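Local coordinates for putative sugar binding protein (Bacteroides vulgatus ATCC 8482, PDB 3KEZ) that probably binds sugars at the outer membrane for nutrient uptake, as a calcium-containing member of the SusD family, at residues S363-A368 and L385-K390; K445-D448 and K454-P457; R411-D416 and T422-A427. All blocks are in the same frame, centred on the assembly; numbering follows the deposited sequence.

Interaction 1 (S363-A368 and L385-K390); sequences SIVQRA and LDERRK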
ATOM      1  N   SER A 363      -3.977   2.485 -21.278  1.00  9.33           N
ATOM      2  CA  SER A 363      -4.494   3.641 -20.578  1.00 11.04           C
ATOM      3  C   SER A 363      -3.389   4.275 -19.687  1.00 10.88           C
ATOM      4  O   SER A 363      -3.255   5.499 -19.651  1.00 10.17           O
ATOM      5  CB  SER A 363      -5.754   3.257 -19.762  1.00 11.10           C
ATOM      6  OG  SER A 363      -6.879   3.051 -20.620  1.00 13.15           O
ATOM      7  N   ILE A 364      -2.603   3.444 -18.996  1.00  9.87           N
ATOM      8  CA  ILE A 364      -1.492   3.930 -18.185  1.00  8.47           C
ATOM      9  C   ILE A 364      -0.356   4.469 -19.062  1.00 10.79           C
ATOM     10  O   ILE A 364       0.098   5.602 -18.843  1.00 10.32           O
ATOM     11  CB  ILE A 364      -1.008   2.895 -17.180  1.00 10.93           C
ATOM     12  CG1 ILE A 364      -2.174   2.499 -16.255  1.00 13.38           C
ATOM     13  CG2 ILE A 364       0.121   3.434 -16.346  1.00  5.75           C
ATOM     14  CD1 ILE A 364      -2.923   3.708 -15.548  1.00  9.21           C
ATOM     15  N   VAL A 365       0.103   3.658 -20.018  1.00 10.97           N
ATOM     16  CA  VAL A 365       1.125   4.057 -21.003  1.00 13.17           C
ATOM     17  C   VAL A 365       0.799   5.393 -21.682  1.00 12.43           C
ATOM     18  O   VAL A 365       1.611   6.304 -21.671  1.00  9.70           O
ATOM     19  CB  VAL A 365       1.264   3.020 -22.107  1.00 11.03           C
ATOM     20  CG1 VAL A 365       2.094   3.582 -23.252  1.00  7.99           C
ATOM     21  CG2 VAL A 365       1.847   1.722 -21.529  1.00  9.25           C
ATOM     22  N   GLN A 366      -0.405   5.514 -22.242  1.00 13.48           N
ATOM     23  CA  GLN A 366      -0.757   6.703 -23.007  1.00 12.06           C
ATOM     24  C   GLN A 366      -1.017   7.948 -22.136  1.00 12.61           C
ATOM     25  O   GLN A 366      -0.795   9.055 -22.576  1.00  9.53           O
ATOM     26  CB  GLN A 366      -1.917   6.420 -23.977  1.00 13.38           C
ATOM     27  CG  GLN A 366      -1.441   5.406 -25.021  1.00 12.73           C
ATOM     28  CD  GLN A 366      -2.412   5.095 -26.103  1.00 14.81           C
ATOM     29  OE1 GLN A 366      -3.610   5.100 -25.874  1.00 17.45           O
ATOM     30  NE2 GLN A 366      -1.894   4.782 -27.306  1.00 13.66           N
ATOM     31  N   ARG A 367      -1.460   7.767 -20.903  1.00 11.68           N
ATOM     32  CA  ARG A 367      -1.510   8.906 -19.969  1.00 13.33           C
ATOM     33  C   ARG A 367      -0.086   9.453 -19.633  1.00 12.01           C
ATOM     34  O   ARG A 367       0.123  10.674 -19.500  1.00 12.91           O
ATOM     35  CB  ARG A 367      -2.292   8.498 -18.717  1.00 12.90           C
ATOM     36  CG  ARG A 367      -2.624   9.626 -17.751  1.00 13.38           C
ATOM     37  CD  ARG A 367      -1.531   9.872 -16.696  1.00 14.58           C
ATOM     38  NE  ARG A 367      -1.240   8.712 -15.845  1.00  8.97           N
ATOM     39  CZ  ARG A 367      -1.995   8.275 -14.838  1.00 10.04           C
ATOM     40  NH1 ARG A 367      -3.145   8.879 -14.502  1.00  8.84           N
ATOM     41  NH2 ARG A 367      -1.585   7.223 -14.165  1.00 12.58           N
ATOM     42  N   ALA A 368       0.896   8.574 -19.535  1.00  8.80           N
ATOM     43  CA  ALA A 368       2.279   9.009 -19.287  1.00 10.80           C
ATOM     44  C   ALA A 368       2.914   9.681 -20.534  1.00 11.05           C
ATOM     45  O   ALA A 368       3.724  10.594 -20.415  1.00 12.28           O
ATOM     46  CB  ALA A 368       3.143   7.836 -18.803  1.00  7.09           C
ATOM     47  N   LEU A 385       4.788  -5.271 -14.974  1.00  9.11           N
ATOM     48  CA  LEU A 385       5.521  -4.833 -13.779  1.00 12.14           C
ATOM     49  C   LEU A 385       6.494  -3.642 -14.034  1.00 12.70           C
ATOM     50  O   LEU A 385       6.679  -2.779 -13.169  1.00 11.64           O
ATOM     51  CB  LEU A 385       6.246  -6.008 -13.162  1.00  9.08           C
ATOM     52  CG  LEU A 385       5.397  -7.169 -12.611  1.00 10.90           C
ATOM     53  CD1 LEU A 385       6.259  -8.267 -12.033  1.00  8.82           C
ATOM     54  CD2 LEU A 385       4.324  -6.674 -11.586  1.00 10.35           C
ATOM     55  N   ASP A 386       7.091  -3.599 -15.215  1.00 10.05           N
ATOM     56  CA  ASP A 386       7.877  -2.454 -15.621  1.00 10.11           C
ATOM     57  C   ASP A 386       7.087  -1.159 -15.782  1.00  8.71           C
ATOM     58  O   ASP A 386       7.584  -0.116 -15.421  1.00  8.57           O
ATOM     59  CB  ASP A 386       8.689  -2.741 -16.870  1.00  9.85           C
ATOM     60  CG  ASP A 386       9.957  -3.534 -16.550  1.00 15.77           C
ATOM     61  OD1 ASP A 386      10.258  -3.750 -15.348  1.00 14.90           O
ATOM     62  OD2 ASP A 386      10.590  -4.009 -17.506  1.00 16.74           O
ATOM     63  N   GLU A 387       5.854  -1.229 -16.299  1.00  8.70           N
ATOM     64  CA  GLU A 387       4.960  -0.088 -16.212  1.00  9.58           C
ATOM     65  C   GLU A 387       4.534   0.227 -14.755  1.00 11.23           C
ATOM     66  O   GLU A 387       4.554   1.393 -14.326  1.00 10.38           O
ATOM     67  CB  GLU A 387       3.740  -0.298 -17.088  1.00 10.51           C
ATOM     68  CG  GLU A 387       2.907   0.976 -17.349  1.00 13.41           C
ATOM     69  CD  GLU A 387       3.660   2.054 -18.099  1.00 21.61           C
ATOM     70  OE1 GLU A 387       4.579   1.733 -18.880  1.00 16.64           O
ATOM     71  OE2 GLU A 387       3.320   3.240 -17.917  1.00 15.88           O
ATOM     72  N   ARG A 388       4.161  -0.795 -13.999  1.00  8.01           N
ATOM     73  CA  ARG A 388       3.691  -0.611 -12.622  1.00  9.30           C
ATOM     74  C   ARG A 388       4.754   0.112 -11.747  1.00 11.87           C
ATOM     75  O   ARG A 388       4.424   0.988 -10.957  1.00 10.93           O
ATOM     76  CB  ARG A 388       3.338  -1.978 -12.016  1.00  7.92           C
ATOM     77  CG  ARG A 388       2.699  -1.971 -10.638  1.00  9.88           C
ATOM     78  CD  ARG A 388       2.726  -3.373  -9.997  1.00  9.69           C
ATOM     79  NE  ARG A 388       1.982  -3.398  -8.750  1.00  8.33           N
ATOM     80  CZ  ARG A 388       0.636  -3.375  -8.672  1.00 14.33           C
ATOM     81  NH1 ARG A 388      -0.133  -3.356  -9.758  1.00 14.32           N
ATOM     82  NH2 ARG A 388       0.057  -3.353  -7.483  1.00 13.41           N
ATOM     83  N   ARG A 389       6.015  -0.276 -11.867  1.00 12.03           N
ATOM     84  CA  ARG A 389       7.053   0.342 -11.050  1.00 11.47           C
ATOM     85  C   ARG A 389       7.223   1.852 -11.347  1.00  9.20           C
ATOM     86  O   ARG A 389       7.528   2.631 -10.450  1.00  8.28           O
ATOM     87  CB  ARG A 389       8.380  -0.408 -11.181  1.00 11.95           C
ATOM     88  CG  ARG A 389       9.100  -0.151 -12.494  1.00 10.63           C
ATOM     89  CD  ARG A 389       9.998  -1.282 -12.878  1.00 11.63           C
ATOM     90  NE  ARG A 389      11.248  -1.158 -12.167  1.00  8.58           N
ATOM     91  CZ  ARG A 389      12.375  -1.781 -12.488  1.00 14.96           C
ATOM     92  NH1 ARG A 389      12.436  -2.601 -13.534  1.00 13.87           N
ATOM     93  NH2 ARG A 389      13.450  -1.585 -11.748  1.00  7.70           N
ATOM     94  N   LYS A 390       7.009   2.257 -12.596  1.00  9.25           N
ATOM     95  CA  LYS A 390       7.051   3.674 -12.950  1.00 11.64           C
ATOM     96  C   LYS A 390       5.876   4.373 -12.349  1.00  9.68           C
ATOM     97  O   LYS A 390       6.036   5.446 -11.754  1.00  9.64           O
ATOM     98  CB  LYS A 390       7.095   3.899 -14.461  1.00 13.95           C
ATOM     99  CG  LYS A 390       8.322   3.268 -15.154  1.00 10.60           C
ATOM    100  CD  LYS A 390       8.250   3.459 -16.706  1.00  9.98           C
ATOM    101  CE  LYS A 390       9.327   2.666 -17.383  1.00 19.92           C
ATOM    102  NZ  LYS A 390       9.059   2.565 -18.821  1.00 24.38           N
TER
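Glu387 of helix 381-392 reaches over to helix 354-368 and sets its carboxylate against two methyl groups, one from Ile364 and one from Val365. Its OE2 lies 3.6 Å from Ile364 CG2, while OE1 lies 3.8 Å from Val365 CG2, so each oxygen faces a different aliphatic branch. The aliphatic part joins in: Glu387 CG is 3.8 Å from Ile364 CG2. Glu387 meets the valine side chain at about a right angle, and no hydrogen bond crosses between the two segments, which form a helix-helix contact within the helical part of this SusD-family chain. The reach follows from its torsions: CG stands anti to the backbone N (chi1 -165°), and a bend at chi2 (63°) then turns the carboxylate across the methyls. Only the CG2 branch of Ile364 meets the glutamate; its CG1-CD1 arm leads away from the other helix.

Methyl groups cannot satisfy a buried carboxylate. That task falls, at least for OE2, to Arg302, which forms a salt bridge with it through NH1 and also touches Ala368, itself hydrogen-bonded through its backbone to the neighbouring Val301. A further salt bridge, Arg367 to Glu391, links the same two helices. Helix 337-350 packs beside both, meeting Ile364 through Ser338 and Arg388 through Leu342 and Glu339, while helix 288-295 lies against Arg389 and Lys390.

Interaction 2 (K445-D448 and K454-P457); sequences KEMD and KQNP. With EDO (1,2-ethanediol), chain H.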
ATOM      1  N   LYS A 445       9.070  -7.429  21.920  1.00 14.09           N
ATOM      2  CA  LYS A 445       8.057  -7.233  22.957  1.00 18.34           C
ATOM      3  C   LYS A 445       7.002  -8.321  22.846  1.00 17.03           C
ATOM      4  O   LYS A 445       6.537  -8.847  23.864  1.00 18.20           O
ATOM      5  CB  LYS A 445       7.446  -5.831  22.898  1.00 21.42           C
ATOM      6  CG  LYS A 445       6.288  -5.645  21.945  1.00 27.82           C
ATOM      7  CD  LYS A 445       6.016  -4.161  21.616  1.00 37.87           C
ATOM      8  CE  LYS A 445       5.531  -3.367  22.811  1.00 40.94           C
ATOM      9  NZ  LYS A 445       5.507  -1.903  22.510  1.00 48.00           N
ATOM     10  N   GLU A 446       6.694  -8.718  21.612  1.00 15.60           N
ATOM     11  CA  GLU A 446       5.747  -9.798  21.369  1.00 15.09           C
ATOM     12  C   GLU A 446       6.338 -11.132  21.746  1.00 15.06           C
ATOM     13  O   GLU A 446       5.664 -11.922  22.414  1.00 12.12           O
ATOM     14  CB  GLU A 446       5.283  -9.829  19.906  1.00 15.30           C
ATOM     15  CG  GLU A 446       4.263 -10.929  19.613  1.00 14.60           C
ATOM     16  CD  GLU A 446       2.909 -10.684  20.251  1.00 20.44           C
ATOM     17  OE1 GLU A 446       2.628  -9.511  20.586  1.00 18.04           O
ATOM     18  OE2 GLU A 446       2.136 -11.661  20.404  1.00 22.03           O
HETATM   19  N   MSE A 447       7.598 -11.369  21.363  1.00 14.78           N
HETATM   20  CA  MSE A 447       8.288 -12.621  21.725  1.00 15.70           C
HETATM   21  C   MSE A 447       8.386 -12.774  23.236  1.00 19.49           C
HETATM   22  O   MSE A 447       8.226 -13.879  23.764  1.00 20.56           O
HETATM   23  CB  MSE A 447       9.698 -12.689  21.111  1.00 17.44           C
HETATM   24  CG  MSE A 447       9.721 -12.741  19.586  1.00 13.35           C
HETATM   25 SE   MSE A 447       8.981 -14.327  18.787  0.75 10.55          SE
HETATM   26  CE  MSE A 447      10.015 -15.665  19.767  1.00  9.86           C
ATOM     27  N   ASP A 448       8.615 -11.661  23.932  1.00 22.63           N
ATOM     28  CA  ASP A 448       8.786 -11.682  25.391  1.00 23.19           C
ATOM     29  C   ASP A 448       7.432 -11.938  26.079  1.00 25.40           C
ATOM     30  O   ASP A 448       7.380 -12.653  27.079  1.00 27.11           O
ATOM     31  CB  ASP A 448       9.374 -10.357  25.911  1.00 23.59           C
ATOM     32  CG  ASP A 448      10.878 -10.165  25.603  1.00 24.23           C
ATOM     33  OD1 ASP A 448      11.570 -11.114  25.180  1.00 17.31           O
ATOM     34  OD2 ASP A 448      11.372  -9.016  25.793  1.00 18.54           O
ATOM     35  N   LYS A 454       6.231 -17.678  17.456  1.00 14.38           N
ATOM     36  CA  LYS A 454       7.441 -18.216  16.840  1.00 15.07           C
ATOM     37  C   LYS A 454       8.118 -17.153  15.968  1.00 13.05           C
ATOM     38  O   LYS A 454       7.473 -16.474  15.150  1.00 13.73           O
ATOM     39  CB  LYS A 454       7.119 -19.471  16.041  1.00 14.19           C
ATOM     40  CG  LYS A 454       8.371 -20.103  15.374  1.00 24.50           C
ATOM     41  CD  LYS A 454       8.136 -21.538  14.888  1.00 26.68           C
ATOM     42  CE  LYS A 454       9.438 -22.126  14.327  1.00 31.69           C
ATOM     43  NZ  LYS A 454      10.475 -22.210  15.416  1.00 28.78           N
ATOM     44  N   GLN A 455       9.417 -16.997  16.172  1.00 13.18           N
ATOM     45  CA  GLN A 455      10.203 -16.030  15.417  1.00 10.74           C
ATOM     46  C   GLN A 455      10.347 -16.442  13.980  1.00 11.26           C
ATOM     47  O   GLN A 455      10.355 -17.646  13.664  1.00  7.38           O
ATOM     48  CB  GLN A 455      11.596 -15.920  16.050  1.00 11.99           C
ATOM     49  CG  GLN A 455      12.514 -14.870  15.453  1.00 10.37           C
ATOM     50  CD  GLN A 455      11.935 -13.479  15.425  1.00 10.05           C
ATOM     51  OE1 GLN A 455      11.281 -13.085  14.454  1.00 14.39           O
ATOM     52  NE2 GLN A 455      12.116 -12.741  16.515  1.00 12.26           N
ATOM     53  N   ASN A 456      10.516 -15.459  13.099  1.00 11.56           N
ATOM     54  CA  ASN A 456      10.835 -15.753  11.722  1.00 11.22           C
ATOM     55  C   ASN A 456      12.215 -16.409  11.594  1.00 13.05           C
ATOM     56  O   ASN A 456      13.120 -16.148  12.398  1.00 12.50           O
ATOM     57  CB  ASN A 456      10.710 -14.499  10.834  1.00  7.92           C
ATOM     58  CG  ASN A 456       9.234 -14.201  10.452  1.00 13.08           C
ATOM     59  OD1 ASN A 456       8.462 -15.123  10.194  1.00 13.17           O
ATOM     60  ND2 ASN A 456       8.849 -12.915  10.425  1.00  9.65           N
ATOM     61  N   PRO A 457      12.383 -17.252  10.566  1.00 15.71           N
ATOM     62  CA  PRO A 457      13.629 -18.004  10.350  1.00 16.13           C
ATOM     63  C   PRO A 457      14.789 -17.115  10.062  1.00 14.44           C
ATOM     64  O   PRO A 457      14.616 -16.053   9.468  1.00 16.01           O
ATOM     65  CB  PRO A 457      13.315 -18.828   9.100  1.00 19.79           C
ATOM     66  CG  PRO A 457      12.321 -18.059   8.373  1.00 20.43           C
ATOM     67  CD  PRO A 457      11.430 -17.497   9.474  1.00 17.38           C
TER
HETATM   68  C1  EDO H  14      -1.192 -10.737  18.616  1.00 40.75           C
HETATM   69  O1  EDO H  14      -0.742 -11.255  19.866  1.00 43.08           O
HETATM   70  C2  EDO H  14      -1.871  -9.420  18.932  1.00 44.88           C
HETATM   71  O2  EDO H  14      -0.886  -8.482  19.379  1.00 44.64           O
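Met447, a selenomethionine, and Gln455 make most of this contact, between the short helix 444-449 and the loop that follows it. Taken in sequence order, Glu446 turns its carboxylate elsewhere. OE2 accepts a hydrogen bond of 3.0 Å from O1 of an ethanediol, probably left from the crystallisation liquor, and another from Asn450 ND2; OE1 has a weak bond from Trp82 NE1. With an alanine at Glu446 the carboxylate is gone, which would probably leave the Asn450 amide without this acceptor and free to turn, and cost Trp82 its weak partner.

Met447 follows, with a chain bent at both chi2 and chi3, and brings its selenium up to the backbone. SE lies 3.8 Å from Gln455 N and 4.1 Å from Lys454 C, at the peptide joining those two residues. Closer to its own backbone, Met447 CG is 3.9 Å from Gln455 NE2, and the two side chains cross at about a right angle.

Gln455 is fixed from its own side. CG is anti to its backbone N, and a bend at chi2 turns OE1 back to accept Asn456 N at 2.8 Å, with the donor 18° from the carbonyl plane. The same oxygen also accepts Ile442 N, so two backbone N-H groups grip it. Arg163 binds Lys454 O and Asn456 OD1. Backbone angles near -65°/150° at residues 455-457 fit polyproline-II conformation: an extended chain folded back beside a short helix, near the C-terminus of this SusD-family protein.

Interaction 3 (R411-D416 and T422-A427); sequences RIDVKD and TKHNTA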
ATOM      1  N   ARG A 411      19.382  -4.870  -7.103  1.00 13.77           N
ATOM      2  CA  ARG A 411      19.895  -3.505  -7.039  1.00 13.96           C
ATOM      3  C   ARG A 411      21.109  -3.395  -7.971  1.00 12.98           C
ATOM      4  O   ARG A 411      21.977  -4.263  -7.942  1.00 12.24           O
ATOM      5  CB  ARG A 411      20.286  -3.165  -5.597  1.00 12.57           C
ATOM      6  CG  ARG A 411      19.073  -3.068  -4.683  1.00 10.69           C
ATOM      7  CD  ARG A 411      19.441  -3.112  -3.254  1.00 11.10           C
ATOM      8  NE  ARG A 411      18.301  -2.788  -2.413  1.00 12.17           N
ATOM      9  CZ  ARG A 411      18.307  -2.815  -1.090  1.00  8.35           C
ATOM     10  NH1 ARG A 411      19.393  -3.194  -0.388  1.00  8.17           N
ATOM     11  NH2 ARG A 411      17.215  -2.438  -0.457  1.00  6.27           N
ATOM     12  N   ILE A 412      21.118  -2.358  -8.812  1.00 12.71           N
ATOM     13  CA  ILE A 412      22.143  -2.170  -9.853  0.50 15.19           C
ATOM     14  C   ILE A 412      23.025  -0.975  -9.475  1.00 15.19           C
ATOM     15  O   ILE A 412      22.540   0.149  -9.280  1.00 15.80           O
ATOM     16  CB  ILE A 412      21.517  -1.897 -11.249  0.50 15.50           C
ATOM     17  CG1 ILE A 412      20.279  -2.772 -11.495  0.50 20.29           C
ATOM     18  CG2 ILE A 412      22.548  -2.108 -12.364  0.50 17.07           C
ATOM     19  CD1 ILE A 412      20.527  -4.227 -11.335  0.50  9.91           C
ATOM     20  N   ASP A 413      24.314  -1.178  -9.317  1.00 14.19           N
ATOM     21  CA  ASP A 413      25.105  -0.026  -8.900  1.00 18.51           C
ATOM     22  C   ASP A 413      25.594   0.717 -10.127  1.00 18.15           C
ATOM     23  O   ASP A 413      26.717   0.552 -10.542  1.00 21.72           O
ATOM     24  CB  ASP A 413      26.240  -0.398  -7.940  1.00 23.00           C
ATOM     25  CG  ASP A 413      26.596   0.767  -6.973  1.00 24.51           C
ATOM     26  OD1 ASP A 413      25.740   1.675  -6.682  1.00 24.85           O
ATOM     27  OD2 ASP A 413      27.755   0.782  -6.535  1.00 41.83           O
ATOM     28  N   VAL A 414      24.700   1.475 -10.738  1.00 15.18           N
ATOM     29  CA  VAL A 414      25.035   2.338 -11.869  1.00 16.41           C
ATOM     30  C   VAL A 414      25.043   3.774 -11.368  1.00 17.13           C
ATOM     31  O   VAL A 414      24.358   4.094 -10.392  1.00 15.54           O
ATOM     32  CB  VAL A 414      24.052   2.195 -13.049  1.00 17.50           C
ATOM     33  CG1 VAL A 414      24.281   0.882 -13.752  1.00 21.69           C
ATOM     34  CG2 VAL A 414      22.594   2.305 -12.581  1.00 13.53           C
ATOM     35  N   LYS A 415      25.852   4.620 -12.007  1.00 14.98           N
ATOM     36  CA  LYS A 415      25.937   6.019 -11.635  1.00 18.34           C
ATOM     37  C   LYS A 415      25.225   6.905 -12.660  1.00 15.71           C
ATOM     38  O   LYS A 415      25.037   6.524 -13.818  1.00 15.90           O
ATOM     39  CB  LYS A 415      27.402   6.472 -11.473  1.00 20.14           C
ATOM     40  CG  LYS A 415      28.230   5.774 -10.351  1.00 28.36           C
ATOM     41  CD  LYS A 415      27.461   5.584  -9.018  1.00 41.18           C
ATOM     42  CE  LYS A 415      28.365   5.056  -7.870  1.00 39.72           C
ATOM     43  NZ  LYS A 415      28.611   3.588  -7.913  1.00 40.83           N
ATOM     44  N   ASP A 416      24.811   8.082 -12.213  1.00 12.34           N
ATOM     45  CA  ASP A 416      24.247   9.076 -13.109  1.00 11.74           C
ATOM     46  C   ASP A 416      24.704  10.459 -12.675  1.00 12.72           C
ATOM     47  O   ASP A 416      24.583  10.800 -11.499  1.00 10.41           O
ATOM     48  CB  ASP A 416      22.719   8.995 -13.076  1.00 11.46           C
ATOM     49  CG  ASP A 416      22.067   9.692 -14.270  1.00 18.02           C
ATOM     50  OD1 ASP A 416      22.156  10.931 -14.380  1.00 19.39           O
ATOM     51  OD2 ASP A 416      21.460   8.986 -15.098  1.00 16.90           O
ATOM     52  N   THR A 422      23.793   9.907  -5.490  1.00 13.30           N
ATOM     53  CA  THR A 422      22.980   8.733  -5.256  1.00 10.51           C
ATOM     54  C   THR A 422      23.781   7.481  -5.592  1.00 11.03           C
ATOM     55  O   THR A 422      24.173   7.273  -6.738  1.00  9.74           O
ATOM     56  CB  THR A 422      21.729   8.752  -6.179  1.00 13.03           C
ATOM     57  OG1 THR A 422      20.989   9.961  -5.985  1.00 11.39           O
ATOM     58  CG2 THR A 422      20.832   7.514  -5.938  1.00 10.26           C
ATOM     59  N   LYS A 423      23.996   6.621  -4.619  1.00 13.08           N
ATOM     60  CA  LYS A 423      24.737   5.390  -4.875  1.00 15.18           C
ATOM     61  C   LYS A 423      24.308   4.361  -3.840  1.00 12.64           C
ATOM     62  O   LYS A 423      23.979   4.718  -2.703  1.00 10.99           O
ATOM     63  CB  LYS A 423      26.261   5.630  -4.824  1.00 17.29           C
ATOM     64  CG  LYS A 423      26.821   6.006  -3.475  1.00 26.81           C
ATOM     65  CD  LYS A 423      28.402   6.142  -3.524  1.00 40.83           C
ATOM     66  CE  LYS A 423      29.106   4.847  -4.029  1.00 45.84           C
ATOM     67  NZ  LYS A 423      30.603   4.783  -3.856  1.00 47.25           N
ATOM     68  N   HIS A 424      24.312   3.091  -4.226  1.00 12.38           N
ATOM     69  CA  HIS A 424      23.965   2.042  -3.267  1.00 12.16           C
ATOM     70  C   HIS A 424      24.998   1.950  -2.126  1.00 13.31           C
ATOM     71  O   HIS A 424      26.184   2.263  -2.292  1.00 13.35           O
ATOM     72  CB  HIS A 424      23.738   0.700  -3.960  1.00 10.58           C
ATOM     73  CG  HIS A 424      22.434   0.625  -4.678  1.00 12.91           C
ATOM     74  ND1 HIS A 424      21.225   0.508  -4.023  1.00 16.77           N
ATOM     75  CD2 HIS A 424      22.144   0.708  -5.996  1.00 17.30           C
ATOM     76  CE1 HIS A 424      20.248   0.500  -4.913  1.00 21.07           C
ATOM     77  NE2 HIS A 424      20.779   0.607  -6.121  1.00 12.63           N
ATOM     78  N   ASN A 425      24.537   1.565  -0.946  1.00 13.58           N
ATOM     79  CA  ASN A 425      25.436   1.352   0.185  1.00 12.75           C
ATOM     80  C   ASN A 425      24.801   0.304   1.079  1.00 13.20           C
ATOM     81  O   ASN A 425      24.174   0.605   2.085  1.00 14.76           O
ATOM     82  CB  ASN A 425      25.665   2.666   0.953  1.00 14.55           C
ATOM     83  CG  ASN A 425      26.660   2.522   2.059  1.00 17.06           C
ATOM     84  OD1 ASN A 425      27.364   1.508   2.171  1.00 17.17           O
ATOM     85  ND2 ASN A 425      26.761   3.555   2.881  1.00 24.39           N
ATOM     86  N   THR A 426      24.934  -0.943   0.657  1.00 14.69           N
ATOM     87  CA  THR A 426      24.287  -2.055   1.305  1.00 13.83           C
ATOM     88  C   THR A 426      25.064  -3.356   1.012  1.00 12.05           C
ATOM     89  O   THR A 426      25.672  -3.502  -0.046  1.00 12.95           O
ATOM     90  CB  THR A 426      22.847  -2.156   0.803  1.00 15.30           C
ATOM     91  OG1 THR A 426      22.183  -3.255   1.435  1.00 12.76           O
ATOM     92  CG2 THR A 426      22.842  -2.345  -0.691  1.00 13.05           C
ATOM     93  N   ALA A 427      25.012  -4.290   1.961  1.00 15.97           N
ATOM     94  CA  ALA A 427      25.540  -5.643   1.799  1.00 15.57           C
ATOM     95  C   ALA A 427      24.639  -6.479   0.908  1.00 13.54           C
ATOM     96  O   ALA A 427      25.051  -7.525   0.424  1.00 15.83           O
ATOM     97  CB  ALA A 427      25.642  -6.309   3.137  1.00 16.79           C
TER
HETATM   98  O   HOH W   1      19.073  -0.253  -7.993  1.00 11.52           O
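Arg411 CB sits over one face of the His424 ring, 3.9 Å from its centroid and 20° off the normal, which defines a CH-pi contact offset toward the rim. This end is tight and buried. Ile412 O comes to the ring edge, 3.4 Å from His424 CD2, and one water bridges the two segments, accepting from Ile412 N and bonding His424 NE2 at 2.7 Å. The far nitrogen, ND1, is paired with Tyr68 OH, so polar partners on two sides fix the ring's rotation. The arginine continues past the ring as an extended chain from CG to NE. Its guanidinium is satisfied outside the contact, NE by Gly52 O and NH1 by Tyr68 O and Tyr428 O. Thr426 OG1 lies at the guanidinium edge, 3.3 Å from Arg411 NH1, but the angle is too poor for a hydrogen bond; that hydroxyl pairs with Tyr428 N.

Both segments belong to the loop joining strands 409-410 and 430-431, and they run roughly antiparallel without a ladder. Asp413 is the centre of an inverse gamma turn, with a weak Val414 N to Ile412 O bond. Across the contact the turn offers a side chain instead: His424 N donates to Asp413 OD1 at 3.2 Å, with an N-H...O angle of 152°, meeting the oxygen on its syn side but 31° out of the carboxylate plane.

Beyond Asp413 the contact becomes loose and exposed. Its OD2 forms a salt bridge with Lys415 NZ at 3.2 Å, whose hydrogen bond is weak, and Lys415 CE rests against Lys423 CB at 3.7 Å where the two side chains cross at a slant. The two ammonium groups end 4.7 Å apart, NZ of Lys415 to NZ of Lys423, a like-charge proximity that the nearby aspartate probably offsets in part.

How the interactions relate
Interaction 1 is the buried one: all three of its touching residues are buried, where two helices meet, and a carboxylate lying on methyl groups depends on an arginine outside the pair. Interactions 2 and 3 sit nearer the surface, each centre about 25 Å from that of the chain. In 2 a helix meets its following loop through selenium and backbone; in 3 two arms of one loop meet through a ring face, a hydrogen bond and a water, making 3 the largest in buried area. Helix 288-295 touches residues of both 1 and 3, whose nearest atoms are about 7 Å apart. Interactions 1 and 2 lie on opposite sides of the chain's centre.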